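Putative protein-disulfide isomerase (Pseudomonas syringae pv. tomato, PDB 3GN3) is of unknown function but probably acts as a thiol-disulfide oxidoreductase or isomerase of the DsbA type. Local coordinates at residues G64-V67 against R68-A72; K84-M87 against T88-S92. All coordinates share one frame; numbering follows the deposited sequence.

From the N terminus, the chain passes through strand 48-54, which pairs with strand 16-22 in the mixed sheet, before it reaches the helical region. Contact 1 lies in helix 63-73 and contact 2 in the next helix, 79-92; each joins successive turns of a single helix, so neither closes a loop. They run in series, without nesting or crossing, their centres about 11 Å apart. The two helices pack directly: I70 CG1 lies 3.7 Å from V86 CG1, and CG2 of I66 is 3.9 Å from CG2 of V90. Helix 112-123 touches both, joining the pair into the helical part of this DsbA-like fold.

Contact 1 (G64-V67 against R68-A72); sequences GVIV and RCILA
Helix 63-73 belongs to the helical region of the DsbA-like fold, and within it G64-V67 meets R68-A72 through successive turns of regular alpha-helix. Four consecutive i to i+4 backbone bonds link the segments, from R68 N to G64 O, C69 N to V65 O, I70 N to I66 O and L71 N to V67 O. Their lengths are nearly uniform, with C69 N 3.0 Å from V65 O.

Three apolar pairs follow the same spacing. CG2 of I66 meets CD1 of I70 at 4.0 Å, and the two side chains run at a slant to one another. I70 has CG1 beside its backbone N (chi1 -67°), which folds the longer branch back over the preceding turn and leaves CD1 3.5 Å from I66 O. V67 and L71 instead lie alongside, pointing the same way, with CG1 of V67 4.1 Å from CD1 of L71. C69 makes a looser pair with V65, its SG 4.5 Å from V65 CG1.

These residues face different neighbours. V65, I66 and C69 reach helix 112-123, I70 packs on helix 79-92, and L71 lies against helix 137-150. R68 departs from this apolar pattern: its CB stays near the G64 carbonyl, but CG is anti to the backbone N (chi1 -163°) and the extended chain carries the guanidinium away from G64-V67. There NE donates to F131 O, the guanidinium makes a cation-pi contact with F131, and the side chain packs on A103 of a second subunit. Within the preceding turn, the closest approach of the R68 side chain is CB to G64 O, 3.3 Å.

Contact 2 (K84-M87 against T88-S92); sequences KAVM and TAVAS
The last turns of helix 79-92, part of the helical region of the DsbA-like fold, join K84-M87 to T88-S92 by four i to i+4 backbone bonds and one threonine side-chain bond. The carbonyl of K84 is gripped twice. T88 N lies 2.8 Å from K84 O and nearly in line with the C=O bond, while T88 OG1 donates to the same K84 O, also over 2.8 Å, from 44° above the carbonyl plane. The threonine torsion makes this possible: with OG1 beside its own backbone N (chi1 -54°), the hydroxyl turns back toward the preceding turn. Its proton is thus spent on a main-chain acceptor of the same helix.

The next three carbonyls each receive one amide: A85 O from A89 N, V86 O from V90 N, and M87 O from A91 N. The last is short, 2.7 Å from A91 N to M87 O.

Side-chain packing between the segments is sparse. V90 sets CG2 beside its backbone N, 3.4 Å from V86 O, with V86 CG1 a looser 4.4 Å from that same V90 CG2. The apolar faces are turned mainly to other elements: V86 and V90 meet both helix 63-73 and I119 of helix 112-123, A91 meets helix 27-33, and M87 touches both I70 and F33.

At the far end the double acceptance recurs four residues on. The carbonyl of T88 takes S92 N and S92 OG from opposite faces of its plane, and A89 O accepts from H93 ND1 beyond the segment. S92 OG lies 2.8 Å from T88 O, tilted 35° from the carbonyl plane.

Contact 1 (G64-V67 against R68-A72)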
ATOM      1  N   GLY A  64     -21.176   5.238   4.912  1.00 33.29           N
ATOM      2  CA  GLY A  64     -21.145   6.212   3.814  1.00 34.16           C
ATOM      3  C   GLY A  64     -22.051   7.419   4.033  1.00 34.39           C
ATOM      4  O   GLY A  64     -21.661   8.559   3.739  1.00 34.62           O
ATOM      5  N   VAL A  65     -23.249   7.172   4.560  1.00 34.51           N
ATOM      6  CA  VAL A  65     -24.184   8.240   4.886  1.00 35.03           C
ATOM      7  C   VAL A  65     -23.550   9.094   5.981  1.00 35.90           C
ATOM      8  O   VAL A  65     -23.410  10.317   5.837  1.00 36.57           O
ATOM      9  CB  VAL A  65     -25.527   7.689   5.407  1.00 35.02           C
ATOM     10  CG1 VAL A  65     -26.441   8.828   5.838  1.00 34.63           C
ATOM     11  CG2 VAL A  65     -26.192   6.818   4.379  1.00 33.63           C
ATOM     12  N   ILE A  66     -23.135   8.432   7.062  1.00 36.20           N
ATOM     13  CA  ILE A  66     -22.576   9.107   8.232  1.00 36.11           C
ATOM     14  C   ILE A  66     -21.297   9.878   7.921  1.00 35.83           C
ATOM     15  O   ILE A  66     -21.152  11.026   8.336  1.00 36.80           O
ATOM     16  CB  ILE A  66     -22.400   8.130   9.418  1.00 36.39           C
ATOM     17  CG1 ILE A  66     -23.777   7.621   9.865  1.00 35.65           C
ATOM     18  CG2 ILE A  66     -21.641   8.812  10.578  1.00 36.03           C
ATOM     19  CD1 ILE A  66     -23.746   6.353  10.710  1.00 36.43           C
ATOM     20  N   VAL A  67     -20.389   9.279   7.167  1.00 35.21           N
ATOM     21  CA  VAL A  67     -19.155   9.982   6.775  1.00 34.71           C
ATOM     22  C   VAL A  67     -19.483  11.239   5.959  1.00 35.22           C
ATOM     23  O   VAL A  67     -18.884  12.305   6.187  1.00 35.29           O
ATOM     24  CB  VAL A  67     -18.131   9.054   6.014  1.00 34.47           C
ATOM     25  CG1 VAL A  67     -17.000   9.863   5.380  1.00 32.99           C
ATOM     26  CG2 VAL A  67     -17.560   7.994   6.944  1.00 32.77           C
ATOM     27  N   ARG A  68     -20.423  11.112   5.014  1.00 35.40           N
ATOM     28  CA  ARG A  68     -20.869  12.263   4.223  1.00 35.66           C
ATOM     29  C   ARG A  68     -21.426  13.391   5.134  1.00 35.82           C
ATOM     30  O   ARG A  68     -21.076  14.564   4.953  1.00 35.71           O
ATOM     31  CB  ARG A  68     -21.881  11.840   3.138  1.00 35.89           C
ATOM     32  CG  ARG A  68     -22.077  12.875   2.021  1.00 35.93           C
ATOM     33  CD  ARG A  68     -23.060  12.402   0.937  1.00 38.29           C
ATOM     34  NE  ARG A  68     -23.459  13.487   0.038  1.00 38.37           N
ATOM     35  CZ  ARG A  68     -22.761  13.909  -1.015  1.00 40.93           C
ATOM     36  NH1 ARG A  68     -21.616  13.332  -1.341  1.00 42.20           N
ATOM     37  NH2 ARG A  68     -23.203  14.930  -1.749  1.00 42.62           N
ATOM     38  N   CYS A  69     -22.250  13.032   6.123  1.00 35.53           N
ATOM     39  CA  CYS A  69     -22.721  13.993   7.118  1.00 36.27           C
ATOM     40  C   CYS A  69     -21.605  14.734   7.822  1.00 36.40           C
ATOM     41  O   CYS A  69     -21.711  15.962   8.048  1.00 36.54           O
ATOM     42  CB  CYS A  69     -23.534  13.302   8.183  1.00 36.37           C
ATOM     43  SG  CYS A  69     -25.105  12.731   7.546  1.00 40.23           S
ATOM     44  N   ILE A  70     -20.551  13.998   8.192  1.00 35.68           N
ATOM     45  CA  ILE A  70     -19.448  14.608   8.913  1.00 34.89           C
ATOM     46  C   ILE A  70     -18.793  15.640   8.016  1.00 34.79           C
ATOM     47  O   ILE A  70     -18.534  16.772   8.426  1.00 34.58           O
ATOM     48  CB  ILE A  70     -18.421  13.565   9.421  1.00 34.85           C
ATOM     49  CG1 ILE A  70     -19.058  12.701  10.502  1.00 33.85           C
ATOM     50  CG2 ILE A  70     -17.150  14.252   9.936  1.00 32.97           C
ATOM     51  CD1 ILE A  70     -18.462  11.315  10.583  1.00 34.43           C
ATOM     52  N   LEU A  71     -18.541  15.248   6.778  1.00 34.99           N
ATOM     53  CA  LEU A  71     -17.875  16.134   5.847  1.00 35.03           C
ATOM     54  C   LEU A  71     -18.801  17.274   5.402  1.00 35.11           C
ATOM     55  O   LEU A  71     -18.319  18.368   5.080  1.00 35.38           O
ATOM     56  CB  LEU A  71     -17.296  15.345   4.675  1.00 34.67           C
ATOM     57  CG  LEU A  71     -16.061  14.553   5.110  1.00 34.70           C
ATOM     58  CD1 LEU A  71     -15.657  13.467   4.085  1.00 34.03           C
ATOM     59  CD2 LEU A  71     -14.901  15.486   5.422  1.00 31.58           C
ATOM     60  N   ALA A  72     -20.109  17.011   5.398  1.00 34.77           N
ATOM     61  CA  ALA A  72     -21.121  18.054   5.186  1.00 35.30           C
ATOM     62  C   ALA A  72     -21.052  19.113   6.288  1.00 35.45           C
ATOM     63  O   ALA A  72     -21.056  20.304   5.993  1.00 36.22           O
ATOM     64  CB  ALA A  72     -22.544  17.454   5.094  1.00 34.44           C
TER

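Contact 2 (K84-M87 against T88-S92)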
ATOM      1  N   LYS A  84     -16.907  17.976  14.277  1.00 37.55           N
ATOM      2  CA  LYS A  84     -16.638  17.365  15.572  1.00 37.83           C
ATOM      3  C   LYS A  84     -17.944  17.140  16.355  1.00 36.88           C
ATOM      4  O   LYS A  84     -18.160  16.060  16.923  1.00 37.04           O
ATOM      5  CB  LYS A  84     -15.627  18.197  16.352  1.00 38.62           C
ATOM      6  CG  LYS A  84     -15.198  17.577  17.668  1.00 41.69           C
ATOM      7  CD  LYS A  84     -14.642  18.650  18.617  1.00 46.95           C
ATOM      8  CE  LYS A  84     -14.466  18.098  20.044  1.00 49.10           C
ATOM      9  NZ  LYS A  84     -14.523  19.204  21.038  1.00 51.07           N
ATOM     10  N   ALA A  85     -18.828  18.136  16.345  1.00 35.48           N
ATOM     11  CA  ALA A  85     -20.174  17.979  16.900  1.00 34.64           C
ATOM     12  C   ALA A  85     -20.890  16.735  16.337  1.00 34.60           C
ATOM     13  O   ALA A  85     -21.434  15.911  17.109  1.00 34.84           O
ATOM     14  CB  ALA A  85     -20.990  19.230  16.663  1.00 34.04           C
ATOM     15  N   VAL A  86     -20.870  16.576  15.006  1.00 33.86           N
ATOM     16  CA  VAL A  86     -21.492  15.397  14.365  1.00 33.26           C
ATOM     17  C   VAL A  86     -20.838  14.072  14.795  1.00 32.45           C
ATOM     18  O   VAL A  86     -21.557  13.112  15.137  1.00 32.40           O
ATOM     19  CB  VAL A  86     -21.585  15.497  12.793  1.00 33.58           C
ATOM     20  CG1 VAL A  86     -22.020  14.138  12.188  1.00 32.50           C
ATOM     21  CG2 VAL A  86     -22.546  16.624  12.364  1.00 32.75           C
ATOM     22  N   MET A  87     -19.498  14.020  14.782  1.00 31.68           N
ATOM     23  CA  MET A  87     -18.761  12.819  15.274  1.00 31.34           C
ATOM     24  C   MET A  87     -19.134  12.505  16.730  1.00 31.63           C
ATOM     25  O   MET A  87     -19.444  11.359  17.055  1.00 31.41           O
ATOM     26  CB  MET A  87     -17.241  12.936  15.096  1.00 30.65           C
ATOM     27  CG  MET A  87     -16.802  12.924  13.635  1.00 28.68           C
ATOM     28  SD  MET A  87     -15.049  12.637  13.409  1.00 23.45           S
ATOM     29  CE  MET A  87     -14.433  14.212  13.023  1.00 25.99           C
ATOM     30  N   THR A  88     -19.166  13.541  17.578  1.00 31.76           N
ATOM     31  CA  THR A  88     -19.570  13.386  18.978  1.00 31.88           C
ATOM     32  C   THR A  88     -20.988  12.835  19.116  1.00 32.70           C
ATOM     33  O   THR A  88     -21.231  11.940  19.931  1.00 33.26           O
ATOM     34  CB  THR A  88     -19.479  14.713  19.769  1.00 31.94           C
ATOM     35  OG1 THR A  88     -18.162  15.270  19.638  1.00 31.07           O
ATOM     36  CG2 THR A  88     -19.829  14.485  21.252  1.00 29.61           C
ATOM     37  N   ALA A  89     -21.927  13.363  18.327  1.00 33.17           N
ATOM     38  CA  ALA A  89     -23.317  12.886  18.410  1.00 33.55           C
ATOM     39  C   ALA A  89     -23.432  11.414  17.995  1.00 33.90           C
ATOM     40  O   ALA A  89     -24.148  10.627  18.649  1.00 34.45           O
ATOM     41  CB  ALA A  89     -24.254  13.777  17.594  1.00 33.35           C
ATOM     42  N   VAL A  90     -22.716  11.038  16.930  1.00 33.92           N
ATOM     43  CA  VAL A  90     -22.697   9.634  16.477  1.00 33.90           C
ATOM     44  C   VAL A  90     -22.014   8.757  17.537  1.00 34.14           C
ATOM     45  O   VAL A  90     -22.576   7.752  17.988  1.00 33.54           O
ATOM     46  CB  VAL A  90     -22.037   9.477  15.062  1.00 33.77           C
ATOM     47  CG1 VAL A  90     -21.850   8.011  14.697  1.00 32.79           C
ATOM     48  CG2 VAL A  90     -22.878  10.176  13.997  1.00 33.22           C
ATOM     49  N   ALA A  91     -20.820   9.175  17.954  1.00 34.79           N
ATOM     50  CA  ALA A  91     -20.053   8.476  18.992  1.00 35.52           C
ATOM     51  C   ALA A  91     -20.861   8.193  20.270  1.00 36.29           C
ATOM     52  O   ALA A  91     -20.885   7.051  20.737  1.00 36.38           O
ATOM     53  CB  ALA A  91     -18.782   9.237  19.305  1.00 35.05           C
ATOM     54  N   SER A  92     -21.535   9.218  20.808  1.00 37.04           N
ATOM     55  CA  SER A  92     -22.387   9.080  22.008  1.00 38.22           C
ATOM     56  C   SER A  92     -23.550   8.120  21.858  1.00 38.79           C
ATOM     57  O   SER A  92     -23.971   7.508  22.828  1.00 38.75           O
ATOM     58  CB  SER A  92     -22.973  10.418  22.398  1.00 38.30           C
ATOM     59  OG  SER A  92     -21.949  11.367  22.553  1.00 40.75           O
TER